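Local coordinates for protein EST1E (PDB 2WTM) that hydrolyses ester bonds as a promiscuous feruloyl esterase of a rumen bacterium, probably releasing ferulic acid from plant cell-wall esters, at residues Y5-D9 with T84-V89; G10-Y16 with Y65-D71; L112-L116 with L128-P133; Y188-I194 with Y215-V221. One frame throughout, in Å; residues are numbered along the deposited sequence.

Contact 1: Y5-D9 with T84-V89; sequences YIDCD and TNILAV
Cys8 and Ile6 set an edge strand of the central sheet against helix 79-93. The contact is small and mostly apolar, with 246 Å² buried in all. Strand 5-8 crosses helix 84-89 at 122°, and the two axes come within 8.5 Å. Alternate strand residues, Ile6 and Cys8, turn their side chains to the helix, while Asp7 between them points away and, in one of its two conformers, forms a salt bridge with Lys12.

Cys8 does most of the touching. Its sulfur lies anti to the backbone N (chi1 -178°), which carries it out from the strand and over one turn of the helix. There SG meets three residues. Thr84 CG2 is 3.8 Å from Cys8 SG, and Ala88 CB, one turn later, is 4.1 Å from the same sulfur. The third is the amide of Asn85: ND2 gives Cys8 SG a weak, long hydrogen bond of 3.6 Å. The other end of that amide is held more firmly, because Asn85 OD1 accepts from the backbone N of Tyr65.

Ile6 packs further along the helix. Its CG2 rests by the carbonyl of Ala88, and Ile6 CD1 reaches Val89 CG2 at 4.2 Å. Val89 also packs on Leu60 and Ala62 of strand 58-62, so the helix spans several strands. The second subunit lies close by: its Lys81 packs on Thr84 and forms a salt bridge with Asp9. A helix laid across one face of a mainly parallel sheet, here extended by an antiparallel N-terminal hairpin, is typical of the alpha/beta-hydrolase fold.

Contact 2: G10-Y16 with Y65-D71; sequences GIKLNAY and YGHGKSD
Strand 11-16 is met by an irregular loop, 65-71, which follows strand 58-62. The backbones come closest at Leu13 and Ser70, with CA atoms 4.7 Å apart. One backbone bond joins them: Asp71 N donates to Lys12 O at 3.0 Å and is nearly straight (174°). The loop is folded back by a type II' turn from His67 to Ser70, with Gly68 at its second position.

Two loop side chains continue the pairing by accepting from strand N-H groups. Asp71 OD2 takes the N-H of Lys12 at 2.9 Å, met from above the carboxylate plane. Thus Lys12 is held at both its N and its O by one residue. A water also donates to Asp71 OD2. Ser70 OG accepts from Asn14 N at 2.8 Å, with a more bent angle of 145°. The same hydroxyl is hydrogen-bonded to Asp63 O.

Lys69 runs extended past the amide of Asn14, and its NZ donates to Tyr16 OH at 2.9 Å, at the edge of the ring. Asn14 ND2 gives that OH a weak bond as well, but its stronger partner is Asp63 OD2. At the other end Ile11 CD1 approaches Tyr65 CE1 at 3.6 Å. Here the side chains cross at about a right angle, and Ile11 also packs on Asp9 of the second subunit.

Polar bonds therefore fix the loop at every second strand residue, Lys12, Asn14 and Tyr16, while apolar contact is concentrated at Ile11. The ammonium and the weak amide donor would, if anything, make the Tyr16 phenol slightly more acidic.

Contact 3: L112-L116 with L128-P133; sequences LSVML and LIPLSP
Met115 is the main bump on this face of helix 109-120, and it fits against two prolines and a leucine of segment 128-133. Helix and strand run nearly antiparallel, at 155°, with their axes 7.8 Å apart. All the touching residues are buried, and the fit is made by apolar groups.

The methionine chain stays extended as far as SD (chi2 169°), which takes the sulfur past the first proline to the second. Its CG presses on the ring of Pro130, 3.6 Å from Pro130 CG. Beyond it, Met115 SD lies 3.7 Å from Pro133 CB. The Met115 side chain crosses both prolines at about a right angle. Pro133 in turn fills the hollow beside the backbone N of Leu112, one turn back along the helix.

At the other end of the contact Leu128 supplies the bump. Its two methyls straddle the helix surface between Val114 and Met115. Leu128 CD1 is 3.6 Å from Val114 CG2 and equally close to the carbonyl oxygen of Val114. Leu128 CD2 sits 4.1 Å from Met115 CA.

Tyr215 touches both Met115 and Leu128 and extends the apolar cluster. Val114 also packs on Met104 of strand 99-107. The pair forms the return half of a beta-alpha-beta crossover. Its helix follows the probable nucleophile elbow at Ser108, as in alpha/beta-hydrolases.

Contact 4: Y188-I194 with Y215-V221; sequences YTKPVLI and YKNCKLV
Strands 192-194 and 218-221 run parallel, 4.7 Å apart at an angle of 20°, and pair Val192 with Cys218, Leu193 with Lys219 and Ile194 with Leu220. Four backbone bonds of 2.8 to 2.9 Å form the ladder: Val192 N to Asn217 O, Lys219 N to Val192 O, Ile194 N to Lys219 O and Val221 N to Ile194 O.

The side-chain amide of Asn217 adds a further bond. In the conformer described, one of two, Asn217 ND2 donates to Thr189 O at 2.8 Å, with the acceptor close to the amide plane. A water links Tyr188 O and Lys190 O to Asn217 N.

On one side of the sheet Val192 CG2 sits over the face of the Tyr215 ring, 4.0 Å from its centroid, in a CH-pi contact. Ile194 CD1 lies at the edge of that ring. The sulfur of Cys218 fits between Val192 CG1 and Ile194 CG1, at 3.8 Å from each. Leu193 CD1 packs on Val221 CG2 at 3.7 Å on the side covered by helix 234-249. With helix 205-214 between them, the strands make the last beta-alpha-beta unit of the alpha/beta-hydrolase sheet.

All four contacts involve one mixed sheet. Contacts 1 and 2 lie at its N-terminal edge, with centres about 9 Å apart. They are joined mainly by a backbone hydrogen bond from Ile6 N to Leu13 O, and both touch the second subunit. Contacts 3 and 4 are neighbours further across, with centres about 10 Å apart; backbone hydrogen bonds join Leu128 to Pro191 and Leu193 between them. Contact 1 reaches contact 3 where Ile86 packs on Ser113. Contacts 2 and 4 lie about 29 Å apart between centres, on opposite sides of the chain's centre. Contact 3 adjoins the probable Ser108-His228-Asp200 triad: Val114 touches the elbow, and Pro133 lies near the triad without touching it.

Contact 1: Y5-D9 with T84-V89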
loop_
_atom_site.group_PDB
_atom_site.type_symbol
_atom_site.label_atom_id
_atom_site.label_comp_id
_atom_site.label_asym_id
_atom_site.label_seq_id
_atom_site.Cartn_x
_atom_site.Cartn_y
_atom_site.Cartn_z
ATOM N N TYR A 5 2.508 14.485 -18.278
ATOM C CA TYR A 5 1.697 13.717 -17.337
ATOM C C TYR A 5 1.965 12.223 -17.527
ATOM O O TYR A 5 1.911 11.706 -18.674
ATOM C CB TYR A 5 0.204 14.056 -17.493
ATOM C CG TYR A 5 -0.176 15.325 -16.766
ATOM C CD1 TYR A 5 -0.252 15.343 -15.372
ATOM C CD2 TYR A 5 -0.432 16.537 -17.446
ATOM C CE1 TYR A 5 -0.573 16.476 -14.671
ATOM C CE2 TYR A 5 -0.737 17.685 -16.754
ATOM C CZ TYR A 5 -0.828 17.666 -15.345
ATOM O OH TYR A 5 -1.132 18.788 -14.620
ATOM N N ILE A 6 2.222 11.522 -16.426
ATOM C CA ILE A 6 2.334 10.082 -16.392
ATOM C C ILE A 6 1.041 9.531 -15.814
ATOM O O ILE A 6 0.691 9.867 -14.687
ATOM C CB ILE A 6 3.541 9.673 -15.544
ATOM C CG1 ILE A 6 4.848 10.113 -16.222
ATOM C CG2 ILE A 6 3.652 8.156 -15.420
ATOM C CD1 ILE A 6 6.039 9.973 -15.369
ATOM N N ASP A 7 0.332 8.723 -16.586
ATOM C CA ASP A 7 -0.933 8.179 -16.110
ATOM C C ASP A 7 -0.660 7.127 -15.067
ATOM O O ASP A 7 0.234 6.308 -15.225
ATOM C CB ASP A 7 -1.732 7.529 -17.218
ATOM C CG ASP A 7 -2.338 8.534 -18.178
ATOM O OD1 ASP A 7 -3.020 9.477 -17.732
ATOM O OD2 ASP A 7 -2.132 8.341 -19.398
ATOM N N CYS A 8 -1.475 7.137 -14.039
ATOM C CA CYS A 8 -1.458 6.089 -13.017
ATOM C C CYS A 8 -2.897 5.727 -12.783
ATOM O O CYS A 8 -3.553 6.330 -11.970
ATOM C CB CYS A 8 -0.746 6.638 -11.752
ATOM S SG CYS A 8 -0.614 5.353 -10.396
ATOM N N ASP A 9 -3.414 4.777 -13.586
ATOM C CA ASP A 9 -4.821 4.430 -13.619
ATOM C C ASP A 9 -5.600 5.711 -13.680
ATOM O O ASP A 9 -5.364 6.499 -14.630
ATOM C CB ASP A 9 -5.240 3.553 -12.438
ATOM C CG ASP A 9 -4.580 2.212 -12.452
ATOM O OD1 ASP A 9 -4.092 1.749 -13.469
ATOM O OD2 ASP A 9 -4.489 1.636 -11.366
ATOM N N THR A 84 2.403 3.440 -5.150
ATOM C CA THR A 84 1.755 3.132 -6.487
ATOM C C THR A 84 2.257 4.084 -7.563
ATOM O O THR A 84 2.640 3.690 -8.652
ATOM C CB THR A 84 0.238 3.009 -6.342
ATOM O OG1 THR A 84 -0.047 1.901 -5.436
ATOM C CG2 THR A 84 -0.414 2.775 -7.657
ATOM N N ASN A 85 2.192 5.366 -7.196
ATOM C CA ASN A 85 2.621 6.445 -8.091
ATOM C C ASN A 85 4.072 6.248 -8.516
ATOM O O ASN A 85 4.453 6.338 -9.696
ATOM C CB ASN A 85 2.438 7.839 -7.461
ATOM C CG ASN A 85 1.023 8.205 -7.090
ATOM O OD1 ASN A 85 0.840 9.148 -6.361
ATOM N ND2 ASN A 85 0.035 7.575 -7.702
ATOM N N ILE A 86 4.927 5.995 -7.564
ATOM C CA ILE A 86 6.352 5.820 -7.872
ATOM C C ILE A 86 6.618 4.600 -8.724
ATOM O O ILE A 86 7.423 4.671 -9.645
ATOM C CB ILE A 86 7.195 5.804 -6.593
ATOM C CG1 ILE A 86 7.097 7.109 -5.839
ATOM C CG2 ILE A 86 8.675 5.422 -6.865
ATOM C CD1 ILE A 86 7.596 7.132 -4.375
ATOM N N LEU A 87 5.946 3.475 -8.493
ATOM C CA LEU A 87 6.050 2.304 -9.388
ATOM C C LEU A 87 5.663 2.719 -10.809
ATOM O O LEU A 87 6.269 2.273 -11.761
ATOM C CB LEU A 87 5.161 1.154 -8.864
ATOM C CG LEU A 87 5.635 0.517 -7.606
ATOM C CD1 LEU A 87 4.668 -0.620 -7.217
ATOM C CD2 LEU A 87 7.038 0.137 -7.479
ATOM N N ALA A 88 4.647 3.578 -10.943
ATOM C CA ALA A 88 4.230 4.058 -12.274
ATOM C C ALA A 88 5.317 4.887 -12.920
ATOM O O ALA A 88 5.540 4.824 -14.149
ATOM C CB ALA A 88 2.984 4.806 -12.174
ATOM N N VAL A 89 5.988 5.686 -12.117
ATOM C CA VAL A 89 7.010 6.565 -12.676
ATOM C C VAL A 89 8.205 5.663 -13.056
ATOM O O VAL A 89 8.868 5.907 -14.104
ATOM C CB VAL A 89 7.410 7.649 -11.646
ATOM C CG1 VAL A 89 8.683 8.379 -12.059
ATOM C CG2 VAL A 89 6.284 8.615 -11.375
#

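Contact 2: G10-Y16 with Y65-D71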
loop_
_atom_site.group_PDB
_atom_site.type_symbol
_atom_site.label_atom_id
_atom_site.label_comp_id
_atom_site.label_asym_id
_atom_site.label_seq_id
_atom_site.Cartn_x
_atom_site.Cartn_y
_atom_site.Cartn_z
ATOM N N GLY A 10 -6.512 5.986 -12.782
ATOM C CA GLY A 10 -7.293 7.250 -12.976
ATOM C C GLY A 10 -6.629 8.586 -12.657
ATOM O O GLY A 10 -7.264 9.654 -12.743
ATOM N N ILE A 11 -5.350 8.577 -12.319
ATOM C CA ILE A 11 -4.707 9.745 -11.730
ATOM C C ILE A 11 -3.550 10.166 -12.637
ATOM O O ILE A 11 -2.610 9.407 -12.849
ATOM C CB ILE A 11 -4.190 9.363 -10.325
ATOM C CG1 ILE A 11 -5.359 9.038 -9.390
ATOM C CG2 ILE A 11 -3.221 10.342 -9.720
ATOM C CD1 ILE A 11 -6.182 10.228 -8.972
ATOM N N LYS A 12 -3.579 11.405 -13.106
ATOM C CA LYS A 12 -2.469 11.930 -13.832
ATOM C C LYS A 12 -1.407 12.526 -12.885
ATOM O O LYS A 12 -1.687 13.404 -12.079
ATOM C CB LYS A 12 -2.992 13.047 -14.747
ATOM C CG LYS A 12 -3.853 12.509 -15.868
ATOM C CD LYS A 12 -4.111 13.574 -17.013
ATOM C CE LYS A 12 -4.710 12.924 -18.273
ATOM N NZ LYS A 12 -3.911 11.766 -18.862
ATOM N N LEU A 13 -0.162 12.082 -13.057
ATOM C CA LEU A 13 0.988 12.567 -12.290
ATOM C C LEU A 13 1.824 13.556 -13.134
ATOM O O LEU A 13 2.362 13.212 -14.190
ATOM C CB LEU A 13 1.870 11.358 -11.849
ATOM C CG LEU A 13 1.122 10.265 -11.062
ATOM C CD1 LEU A 13 2.092 9.160 -10.976
ATOM C CD2 LEU A 13 0.678 10.807 -9.774
ATOM N N ASN A 14 1.854 14.779 -12.658
ATOM C CA ASN A 14 2.698 15.807 -13.282
ATOM C C ASN A 14 4.182 15.434 -13.097
ATOM O O ASN A 14 4.609 15.174 -11.989
ATOM C CB ASN A 14 2.472 17.115 -12.633
ATOM C CG ASN A 14 3.275 18.251 -13.306
ATOM O OD1 ASN A 14 3.166 18.484 -14.536
ATOM N ND2 ASN A 14 4.079 18.957 -12.495
ATOM N N ALA A 15 4.972 15.573 -14.114
ATOM C CA ALA A 15 6.410 15.287 -13.977
ATOM C C ALA A 15 7.254 16.151 -14.891
ATOM O O ALA A 15 6.773 16.571 -15.956
ATOM C CB ALA A 15 6.638 13.877 -14.272
ATOM N N TYR A 16 8.508 16.345 -14.502
ATOM C CA TYR A 16 9.435 17.195 -15.268
ATOM C C TYR A 16 10.609 16.314 -15.624
ATOM O O TYR A 16 11.264 15.779 -14.712
ATOM C CB TYR A 16 9.950 18.397 -14.427
ATOM C CG TYR A 16 8.816 19.264 -13.890
ATOM C CD1 TYR A 16 8.251 20.274 -14.675
ATOM C CD2 TYR A 16 8.327 19.090 -12.626
ATOM C CE1 TYR A 16 7.233 21.064 -14.186
ATOM C CE2 TYR A 16 7.303 19.859 -12.128
ATOM C CZ TYR A 16 6.747 20.843 -12.920
ATOM O OH TYR A 16 5.756 21.653 -12.430
ATOM N N TYR A 65 0.518 11.937 -5.733
ATOM C CA TYR A 65 -0.957 12.069 -5.550
ATOM C C TYR A 65 -1.229 13.241 -4.634
ATOM O O TYR A 65 -0.679 13.357 -3.527
ATOM C CB TYR A 65 -1.517 10.774 -4.908
ATOM C CG TYR A 65 -3.016 10.767 -4.770
ATOM C CD1 TYR A 65 -3.811 9.926 -5.595
ATOM C CD2 TYR A 65 -3.658 11.514 -3.826
ATOM C CE1 TYR A 65 -5.211 9.880 -5.479
ATOM C CE2 TYR A 65 -5.076 11.479 -3.687
ATOM C CZ TYR A 65 -5.811 10.696 -4.541
ATOM O OH TYR A 65 -7.159 10.562 -4.421
ATOM N N GLY A 66 -2.109 14.130 -5.065
ATOM C CA GLY A 66 -2.586 15.189 -4.192
ATOM C C GLY A 66 -1.625 16.344 -3.935
ATOM O O GLY A 66 -1.891 17.165 -3.041
ATOM N N HIS A 67 -0.541 16.410 -4.741
ATOM C CA HIS A 67 0.541 17.347 -4.556
ATOM C C HIS A 67 0.857 17.997 -5.854
ATOM O O HIS A 67 0.637 17.464 -6.951
ATOM C CB HIS A 67 1.764 16.630 -4.007
ATOM C CG HIS A 67 1.629 16.301 -2.552
ATOM N ND1 HIS A 67 0.745 15.333 -2.080
ATOM C CD2 HIS A 67 2.225 16.831 -1.467
ATOM C CE1 HIS A 67 0.820 15.301 -0.764
ATOM N NE2 HIS A 67 1.730 16.180 -0.363
ATOM N N GLY A 68 1.333 19.241 -5.719
ATOM C CA GLY A 68 1.835 19.925 -6.903
ATOM C C GLY A 68 0.765 19.992 -7.962
ATOM O O GLY A 68 -0.387 20.330 -7.640
ATOM N N LYS A 69 1.121 19.672 -9.190
ATOM C CA LYS A 69 0.152 19.733 -10.296
ATOM C C LYS A 69 -0.425 18.401 -10.657
ATOM O O LYS A 69 -0.947 18.220 -11.759
ATOM C CB LYS A 69 0.762 20.403 -11.549
ATOM C CG LYS A 69 1.367 21.771 -11.319
ATOM C CD LYS A 69 2.364 22.115 -12.404
ATOM C CE LYS A 69 3.090 23.458 -12.205
ATOM N NZ LYS A 69 4.046 23.747 -13.385
ATOM N N SER A 70 -0.320 17.424 -9.741
ATOM C CA SER A 70 -0.915 16.142 -10.001
ATOM C C SER A 70 -2.381 16.092 -9.590
ATOM O O SER A 70 -2.850 16.963 -8.912
ATOM C CB SER A 70 -0.119 15.029 -9.334
ATOM O OG SER A 70 1.142 14.890 -9.946
ATOM N N ASP A 71 -3.103 15.073 -10.100
ATOM C CA ASP A 71 -4.478 14.819 -9.704
ATOM C C ASP A 71 -4.539 14.390 -8.217
ATOM O O ASP A 71 -3.516 14.026 -7.637
ATOM C CB ASP A 71 -5.125 13.735 -10.570
ATOM C CG ASP A 71 -5.432 14.214 -12.025
ATOM O OD1 ASP A 71 -5.558 15.466 -12.178
ATOM O OD2 ASP A 71 -5.662 13.342 -12.884
HETATM O O HOH W 1 -8.126 11.855 -12.125
#

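Contact 3: L112-L116 with L128-P133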
loop_
_atom_site.group_PDB
_atom_site.type_symbol
_atom_site.label_atom_id
_atom_site.label_comp_id
_atom_site.label_asym_id
_atom_site.label_seq_id
_atom_site.Cartn_x
_atom_site.Cartn_y
_atom_site.Cartn_z
ATOM N N LEU A 112 11.528 8.991 2.752
ATOM C CA LEU A 112 10.907 7.741 3.169
ATOM C C LEU A 112 10.382 6.924 1.980
ATOM O O LEU A 112 10.683 5.739 1.796
ATOM C CB LEU A 112 9.795 7.981 4.146
ATOM C CG LEU A 112 8.931 6.723 4.518
ATOM C CD1 LEU A 112 9.702 5.560 5.129
ATOM C CD2 LEU A 112 7.720 7.205 5.342
ATOM N N SER A 113 9.628 7.600 1.096
ATOM C CA SER A 113 8.996 6.933 -0.026
ATOM C C SER A 113 10.007 6.222 -0.940
ATOM O O SER A 113 9.788 5.076 -1.417
ATOM C CB SER A 113 8.139 7.946 -0.777
ATOM O OG SER A 113 7.016 8.358 -0.010
ATOM N N VAL A 114 11.124 6.910 -1.266
ATOM C CA VAL A 114 12.169 6.265 -1.997
ATOM C C VAL A 114 12.942 5.138 -1.282
ATOM O O VAL A 114 13.311 4.124 -1.888
ATOM C CB VAL A 114 13.069 7.281 -2.780
ATOM C CG1 VAL A 114 12.266 8.125 -3.808
ATOM C CG2 VAL A 114 13.907 8.126 -1.880
ATOM N N MET A 115 13.104 5.290 0.034
ATOM C CA MET A 115 13.594 4.135 0.777
ATOM C C MET A 115 12.734 2.877 0.529
ATOM O O MET A 115 13.236 1.793 0.343
ATOM C CB MET A 115 13.695 4.442 2.264
ATOM C CG MET A 115 14.754 5.536 2.587
ATOM S SD MET A 115 14.686 6.162 4.276
ATOM C CE MET A 115 15.035 4.701 5.269
ATOM N N LEU A 116 11.431 3.057 0.603
ATOM C CA LEU A 116 10.516 1.965 0.431
ATOM C C LEU A 116 10.498 1.468 -1.003
ATOM O O LEU A 116 10.635 0.292 -1.279
ATOM C CB LEU A 116 9.091 2.375 0.867
ATOM C CG LEU A 116 8.877 3.004 2.250
ATOM C CD1 LEU A 116 7.396 3.417 2.579
ATOM C CD2 LEU A 116 9.393 1.947 3.288
ATOM N N LEU A 128 20.619 5.180 -4.049
ATOM C CA LEU A 128 19.456 5.765 -3.358
ATOM C C LEU A 128 19.938 6.917 -2.528
ATOM O O LEU A 128 20.925 6.811 -1.782
ATOM C CB LEU A 128 18.848 4.684 -2.452
ATOM C CG LEU A 128 17.779 5.188 -1.528
ATOM C CD1 LEU A 128 16.547 5.635 -2.229
ATOM C CD2 LEU A 128 17.464 4.064 -0.601
ATOM N N ILE A 129 19.221 8.025 -2.616
ATOM C CA ILE A 129 19.514 9.247 -1.855
ATOM C C ILE A 129 18.332 9.788 -1.052
ATOM O O ILE A 129 17.592 10.626 -1.543
ATOM C CB ILE A 129 20.044 10.350 -2.795
ATOM C CG1 ILE A 129 21.179 9.774 -3.636
ATOM C CG2 ILE A 129 20.551 11.502 -1.936
ATOM C CD1 ILE A 129 21.679 10.731 -4.676
ATOM N N PRO A 130 18.170 9.326 0.194
ATOM C CA PRO A 130 17.130 9.920 1.029
ATOM C C PRO A 130 17.640 11.193 1.685
ATOM O O PRO A 130 18.533 11.136 2.516
ATOM C CB PRO A 130 16.826 8.791 2.027
ATOM C CG PRO A 130 17.481 7.598 1.471
ATOM C CD PRO A 130 18.728 8.148 0.832
ATOM N N LEU A 131 16.983 12.299 1.399
ATOM C CA LEU A 131 17.332 13.622 1.921
ATOM C C LEU A 131 16.424 13.930 3.139
ATOM O O LEU A 131 15.213 13.967 2.955
ATOM C CB LEU A 131 17.183 14.655 0.824
ATOM C CG LEU A 131 18.031 14.466 -0.400
ATOM C CD1 LEU A 131 17.601 15.348 -1.572
ATOM C CD2 LEU A 131 19.519 14.573 -0.125
ATOM N N SER A 132 17.011 13.974 4.376
ATOM C CA SER A 132 16.245 14.170 5.610
ATOM C C SER A 132 14.972 13.335 5.608
ATOM O O SER A 132 13.855 13.856 5.788
ATOM C CB SER A 132 15.937 15.677 5.750
ATOM O OG SER A 132 17.210 16.416 5.725
ATOM N N PRO A 133 15.158 12.012 5.415
ATOM C CA PRO A 133 13.969 11.183 5.224
ATOM C C PRO A 133 13.084 11.111 6.431
ATOM O O PRO A 133 13.600 11.005 7.560
ATOM C CB PRO A 133 14.569 9.835 4.898
ATOM C CG PRO A 133 15.900 9.827 5.546
ATOM C CD PRO A 133 16.391 11.189 5.387
#

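Contact 4: Y188-I194 with Y215-V221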
loop_
_atom_site.group_PDB
_atom_site.type_symbol
_atom_site.label_atom_id
_atom_site.label_comp_id
_atom_site.label_asym_id
_atom_site.label_seq_id
_atom_site.Cartn_x
_atom_site.Cartn_y
_atom_site.Cartn_z
ATOM N N TYR A 188 17.495 -3.278 0.808
ATOM C CA TYR A 188 18.203 -2.499 -0.208
ATOM C C TYR A 188 19.650 -2.380 0.219
ATOM O O TYR A 188 19.987 -1.587 1.089
ATOM C CB TYR A 188 17.559 -1.105 -0.385
ATOM C CG TYR A 188 18.174 -0.375 -1.578
ATOM C CD1 TYR A 188 17.724 -0.645 -2.870
ATOM C CD2 TYR A 188 19.222 0.539 -1.395
ATOM C CE1 TYR A 188 18.287 0.021 -3.986
ATOM C CE2 TYR A 188 19.784 1.159 -2.485
ATOM C CZ TYR A 188 19.312 0.893 -3.757
ATOM O OH TYR A 188 19.874 1.473 -4.884
ATOM N N THR A 189 20.453 -3.227 -0.410
ATOM C CA THR A 189 21.893 -3.337 -0.077
ATOM C C THR A 189 22.820 -2.625 -1.001
ATOM O O THR A 189 24.063 -2.718 -0.805
ATOM C CB THR A 189 22.289 -4.800 -0.060
ATOM O OG1 THR A 189 22.067 -5.354 -1.338
ATOM C CG2 THR A 189 21.422 -5.518 1.017
ATOM N N LYS A 190 22.294 -1.891 -1.973
ATOM C CA LYS A 190 23.088 -1.084 -2.922
ATOM C C LYS A 190 23.443 0.247 -2.233
ATOM O O LYS A 190 23.044 0.498 -1.121
ATOM C CB LYS A 190 22.384 -0.889 -4.259
ATOM C CG LYS A 190 22.202 -2.163 -5.043
ATOM C CD LYS A 190 21.483 -1.997 -6.288
ATOM C CE LYS A 190 21.391 -3.248 -7.146
ATOM N NZ LYS A 190 20.438 -2.986 -8.320
ATOM N N PRO A 191 24.280 1.078 -2.868
ATOM C CA PRO A 191 24.704 2.267 -2.214
ATOM C C PRO A 191 23.594 3.267 -1.889
ATOM O O PRO A 191 22.741 3.537 -2.741
ATOM C CB PRO A 191 25.685 2.915 -3.204
ATOM C CG PRO A 191 26.180 1.722 -3.973
ATOM C CD PRO A 191 24.921 0.924 -4.175
ATOM N N VAL A 192 23.687 3.791 -0.676
ATOM C CA VAL A 192 22.808 4.801 -0.134
ATOM C C VAL A 192 23.565 6.017 0.406
ATOM O O VAL A 192 24.594 5.853 1.081
ATOM C CB VAL A 192 21.920 4.182 1.001
ATOM C CG1 VAL A 192 20.989 5.172 1.549
ATOM C CG2 VAL A 192 21.235 2.975 0.496
ATOM N N LEU A 193 23.044 7.227 0.093
ATOM C CA LEU A 193 23.509 8.456 0.731
ATOM C C LEU A 193 22.377 9.113 1.460
ATOM O O LEU A 193 21.399 9.561 0.827
ATOM C CB LEU A 193 24.063 9.461 -0.265
ATOM C CG LEU A 193 24.419 10.848 0.243
ATOM C CD1 LEU A 193 25.717 10.809 1.048
ATOM C CD2 LEU A 193 24.630 11.847 -0.918
ATOM N N ILE A 194 22.464 9.122 2.791
ATOM C CA ILE A 194 21.497 9.917 3.581
ATOM C C ILE A 194 22.123 11.227 3.927
ATOM O O ILE A 194 23.285 11.256 4.388
ATOM C CB ILE A 194 20.995 9.206 4.859
ATOM C CG1 ILE A 194 20.218 7.972 4.460
ATOM C CG2 ILE A 194 20.128 10.150 5.644
ATOM C CD1 ILE A 194 19.813 7.159 5.691
ATOM N N TYR A 215 21.580 0.077 7.141
ATOM C CA TYR A 215 21.815 -0.197 5.778
ATOM C C TYR A 215 23.166 -0.924 5.616
ATOM O O TYR A 215 24.128 -0.595 6.380
ATOM C CB TYR A 215 21.857 1.138 5.003
ATOM C CG TYR A 215 20.525 1.586 4.442
ATOM C CD1 TYR A 215 20.002 2.819 4.794
ATOM C CD2 TYR A 215 19.839 0.795 3.533
ATOM C CE1 TYR A 215 18.760 3.253 4.279
ATOM C CE2 TYR A 215 18.618 1.241 2.982
ATOM C CZ TYR A 215 18.086 2.475 3.405
ATOM O OH TYR A 215 16.859 2.875 2.886
ATOM N N LYS A 216 23.243 -1.804 4.640
ATOM C CA LYS A 216 24.499 -2.472 4.258
ATOM C C LYS A 216 25.553 -1.498 3.796
ATOM O O LYS A 216 26.719 -1.605 4.184
ATOM C CB LYS A 216 24.255 -3.524 3.185
ATOM C CG LYS A 216 25.453 -4.321 2.776
ATOM C CD LYS A 216 25.782 -5.374 3.842
ATOM C CE LYS A 216 27.051 -6.101 3.477
ATOM N NZ LYS A 216 27.402 -6.940 4.661
ATOM N N ASN A 217 25.161 -0.538 2.966
ATOM C CA ASN A 217 26.112 0.319 2.261
ATOM C C ASN A 217 25.568 1.770 2.293
ATOM O O ASN A 217 25.170 2.256 1.248
ATOM C CB ASN A 217 26.242 -0.136 0.802
ATOM C CG ASN A 217 27.193 -1.334 0.599
ATOM O OD1 ASN A 217 28.346 -1.296 1.033
ATOM N ND2 ASN A 217 26.727 -2.355 -0.108
ATOM N N CYS A 218 25.598 2.438 3.436
ATOM C CA CYS A 218 25.122 3.806 3.514
ATOM C C CYS A 218 26.131 4.755 4.078
ATOM O O CYS A 218 26.730 4.505 5.114
ATOM C CB CYS A 218 23.853 3.866 4.374
ATOM S SG CYS A 218 23.156 5.534 4.618
ATOM N N LYS A 219 26.311 5.877 3.406
ATOM C CA LYS A 219 27.035 6.995 3.976
ATOM C C LYS A 219 26.098 8.070 4.457
ATOM O O LYS A 219 25.160 8.455 3.729
ATOM C CB LYS A 219 27.982 7.587 2.912
ATOM C CG LYS A 219 28.680 8.846 3.316
ATOM C CD LYS A 219 29.486 9.357 2.141
ATOM C CE LYS A 219 30.452 10.439 2.531
ATOM N NZ LYS A 219 30.798 11.111 1.244
ATOM N N LEU A 220 26.336 8.544 5.676
ATOM C CA LEU A 220 25.567 9.636 6.239
ATOM C C LEU A 220 26.342 10.929 6.132
ATOM O O LEU A 220 27.452 11.021 6.659
ATOM C CB LEU A 220 25.242 9.403 7.698
ATOM C CG LEU A 220 24.539 10.543 8.429
ATOM C CD1 LEU A 220 23.167 10.824 7.806
ATOM C CD2 LEU A 220 24.438 10.269 9.902
ATOM N N VAL A 221 25.762 11.907 5.477
ATOM C CA VAL A 221 26.282 13.257 5.487
ATOM C C VAL A 221 25.456 14.179 6.350
ATOM O O VAL A 221 24.312 14.419 6.105
ATOM C CB VAL A 221 26.454 13.831 4.093
ATOM C CG1 VAL A 221 26.889 15.270 4.178
ATOM C CG2 VAL A 221 27.519 13.049 3.362
HETATM O O HOH W 2 20.800 -2.820 3.698
HETATM O O HOH W 3 22.607 -0.375 1.486
#